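Local coordinates for PHD finger protein 14 (Danio rerio, PDB 7D86), which binds histone H3, preferentially its unmodified form, through a zinc-finger module and represses PDGFRA expression, at residues C13-D18 / E38-V43. Sequence-based numbering, arbitrary orientation.
Sequences CVCLGD and EGCYGV. With ZN (zinc ion), chain E.
Cys15 and Cys40 point their thiolates at one zinc ion from the two sides of the contact. Cys15 SG and Cys40 SG each lie 2.3 Å from the zinc, and the S-Zn-S angle of about 120° is somewhat wider than tetrahedral. The metal bridges the two sulfurs, Cys15 SG and Cys40 SG being 4.0 Å apart, far beyond disulfide distance. On Cys15 the sulfur sits between the backbone N and the carbonyl carbon (chi1 67°), which also brings it over the turn that follows. There Gly17 N donates to Cys15 SG at 3.4 Å, with an N-H...S angle of 156°, a bond that would be expected to draw off some of the thiolate's negative charge. Cys12 and His37 ND1 complete this three-cysteine, one-histidine site, the first of the two interleaved zinc sites in the cross-brace of PHD-type finger 1; the second is formed by Cys29, Cys32, Cys64 and Cys67. Val14 lies alongside the Cys40 methylene, with Val14 CB 3.9 Å from Cys40 CB and Val14 CG1 4.1 Å from the same carbon. Val14 is buried, its side chain also packing on Val36 and on Val96 and Leu100 of helix 96-101. Past the short helix, Gly42 is the first residue to leave helical backbone angles, and its positive phi accompanies a turn in which Val43 N reaches Glu38 O at 2.9 Å, an oxygen that also accepts from Tyr41 N.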
ATOM      1  N   CYS A  13       4.759  -7.126  -1.229  1.00 36.41           N
ATOM      2  CA  CYS A  13       4.660  -5.775  -1.766  1.00 34.04           C
ATOM      3  C   CYS A  13       3.697  -4.893  -0.974  1.00 34.18           C
ATOM      4  O   CYS A  13       3.540  -3.714  -1.304  1.00 41.29           O
ATOM      5  CB  CYS A  13       4.226  -5.826  -3.228  1.00 40.50           C
ATOM      6  SG  CYS A  13       2.492  -6.232  -3.415  1.00 41.08           S
ATOM      7  N   VAL A  14       3.060  -5.413   0.064  1.00 31.35           N
ATOM      8  CA  VAL A  14       2.170  -4.620   0.906  1.00 33.81           C
ATOM      9  C   VAL A  14       2.894  -4.092   2.136  1.00 39.30           C
ATOM     10  O   VAL A  14       2.922  -2.887   2.377  1.00 40.41           O
ATOM     11  CB  VAL A  14       0.926  -5.445   1.301  1.00 29.48           C
ATOM     12  CG1 VAL A  14       0.080  -4.678   2.344  1.00 30.95           C
ATOM     13  CG2 VAL A  14       0.099  -5.774   0.053  1.00 31.85           C
ATOM     14  N   CYS A  15       3.511  -4.983   2.915  1.00 39.55           N
ATOM     15  CA  CYS A  15       4.196  -4.595   4.141  1.00 36.73           C
ATOM     16  C   CYS A  15       5.710  -4.504   3.995  1.00 33.85           C
ATOM     17  O   CYS A  15       6.372  -4.080   4.946  1.00 34.93           O
ATOM     18  CB  CYS A  15       3.858  -5.584   5.263  1.00 38.32           C
ATOM     19  SG  CYS A  15       4.516  -7.255   4.989  1.00 37.15           S
ATOM     20  N   LEU A  16       6.270  -4.898   2.847  1.00 31.74           N
ATOM     21  CA  LEU A  16       7.710  -4.942   2.565  1.00 34.59           C
ATOM     22  C   LEU A  16       8.474  -5.916   3.458  1.00 40.30           C
ATOM     23  O   LEU A  16       9.710  -5.929   3.432  1.00 39.78           O
ATOM     24  CB  LEU A  16       8.358  -3.550   2.648  1.00 33.08           C
ATOM     25  CG  LEU A  16       7.778  -2.503   1.686  1.00 34.51           C
ATOM     26  CD1 LEU A  16       8.534  -1.187   1.789  1.00 33.67           C
ATOM     27  CD2 LEU A  16       7.740  -3.003   0.227  1.00 32.02           C
ATOM     28  N   GLY A  17       7.784  -6.746   4.236  1.00 42.12           N
ATOM     29  CA  GLY A  17       8.443  -7.806   4.965  1.00 39.85           C
ATOM     30  C   GLY A  17       8.837  -8.953   4.054  1.00 46.53           C
ATOM     31  O   GLY A  17       8.411  -9.045   2.902  1.00 44.23           O
ATOM     32  N   ASP A  18       9.663  -9.859   4.589  1.00 50.94           N
ATOM     33  CA  ASP A  18      10.169 -10.971   3.794  1.00 55.19           C
ATOM     34  C   ASP A  18       9.992 -12.332   4.459  1.00 59.36           C
ATOM     35  O   ASP A  18      10.496 -13.333   3.931  1.00 62.00           O
ATOM     36  CB  ASP A  18      11.650 -10.753   3.455  1.00 61.04           C
ATOM     37  CG  ASP A  18      12.523 -10.550   4.692  1.00 68.34           C
ATOM     38  OD1 ASP A  18      12.509 -11.405   5.603  1.00 72.89           O
ATOM     39  OD2 ASP A  18      13.250  -9.537   4.741  1.00 70.89           O
ATOM     40  N   GLU A  38      -0.055 -14.010   2.115  1.00 40.98           N
ATOM     41  CA  GLU A  38      -1.444 -14.448   2.206  1.00 46.47           C
ATOM     42  C   GLU A  38      -2.239 -13.543   3.142  1.00 47.17           C
ATOM     43  O   GLU A  38      -3.320 -13.055   2.789  1.00 46.00           O
ATOM     44  CB  GLU A  38      -1.507 -15.896   2.700  1.00 53.12           C
ATOM     45  CG  GLU A  38      -1.032 -16.938   1.711  1.00 56.06           C
ATOM     46  CD  GLU A  38      -0.845 -18.297   2.362  1.00 64.93           C
ATOM     47  OE1 GLU A  38      -0.511 -18.339   3.565  1.00 67.56           O
ATOM     48  OE2 GLU A  38      -1.035 -19.321   1.677  1.00 70.90           O
ATOM     49  N   GLY A  39      -1.703 -13.297   4.340  1.00 47.29           N
ATOM     50  CA  GLY A  39      -2.388 -12.485   5.330  1.00 46.27           C
ATOM     51  C   GLY A  39      -2.489 -11.019   4.969  1.00 43.99           C
ATOM     52  O   GLY A  39      -3.329 -10.313   5.531  1.00 46.39           O
ATOM     53  N   CYS A  40      -1.665 -10.545   4.038  1.00 40.97           N
ATOM     54  CA  CYS A  40      -1.771  -9.166   3.580  1.00 38.54           C
ATOM     55  C   CYS A  40      -2.710  -8.999   2.392  1.00 39.39           C
ATOM     56  O   CYS A  40      -2.932  -7.865   1.956  1.00 40.32           O
ATOM     57  CB  CYS A  40      -0.387  -8.614   3.224  1.00 35.16           C
ATOM     58  SG  CYS A  40       0.705  -8.373   4.647  1.00 38.72           S
ATOM     59  N   TYR A  41      -3.276 -10.091   1.863  1.00 35.69           N
ATOM     60  CA  TYR A  41      -4.148 -10.020   0.698  1.00 34.30           C
ATOM     61  C   TYR A  41      -5.513 -10.653   0.926  1.00 39.29           C
ATOM     62  O   TYR A  41      -6.306 -10.742  -0.020  1.00 41.80           O
ATOM     63  CB  TYR A  41      -3.476 -10.693  -0.509  1.00 34.86           C
ATOM     64  CG  TYR A  41      -3.994 -10.234  -1.857  1.00 36.11           C
ATOM     65  CD1 TYR A  41      -3.977  -8.891  -2.202  1.00 33.48           C
ATOM     66  CD2 TYR A  41      -4.466 -11.150  -2.800  1.00 36.84           C
ATOM     67  CE1 TYR A  41      -4.431  -8.460  -3.426  1.00 30.66           C
ATOM     68  CE2 TYR A  41      -4.930 -10.729  -4.035  1.00 35.14           C
ATOM     69  CZ  TYR A  41      -4.905  -9.384  -4.345  1.00 35.20           C
ATOM     70  OH  TYR A  41      -5.353  -8.955  -5.571  1.00 36.05           O
ATOM     71  N   GLY A  42      -5.816 -11.093   2.144  1.00 40.57           N
ATOM     72  CA  GLY A  42      -7.059 -11.786   2.409  1.00 44.55           C
ATOM     73  C   GLY A  42      -7.050 -13.260   2.082  1.00 56.06           C
ATOM     74  O   GLY A  42      -8.109 -13.893   2.135  1.00 60.89           O
ATOM     75  N   VAL A  43      -5.895 -13.826   1.739  1.00 61.25           N
ATOM     76  CA  VAL A  43      -5.789 -15.245   1.426  1.00 62.45           C
ATOM     77  C   VAL A  43      -5.270 -16.010   2.635  1.00 67.07           C
ATOM     78  O   VAL A  43      -6.035 -16.659   3.350  1.00 70.73           O
ATOM     79  CB  VAL A  43      -4.881 -15.479   0.198  1.00 63.30           C
ATOM     80  CG1 VAL A  43      -4.760 -16.965  -0.110  1.00 64.77           C
ATOM     81  CG2 VAL A  43      -5.413 -14.719  -1.009  1.00 62.11           C
TER
HETATM   82 ZN    ZN E 504       2.910  -8.508   3.935  1.00 41.18          ZN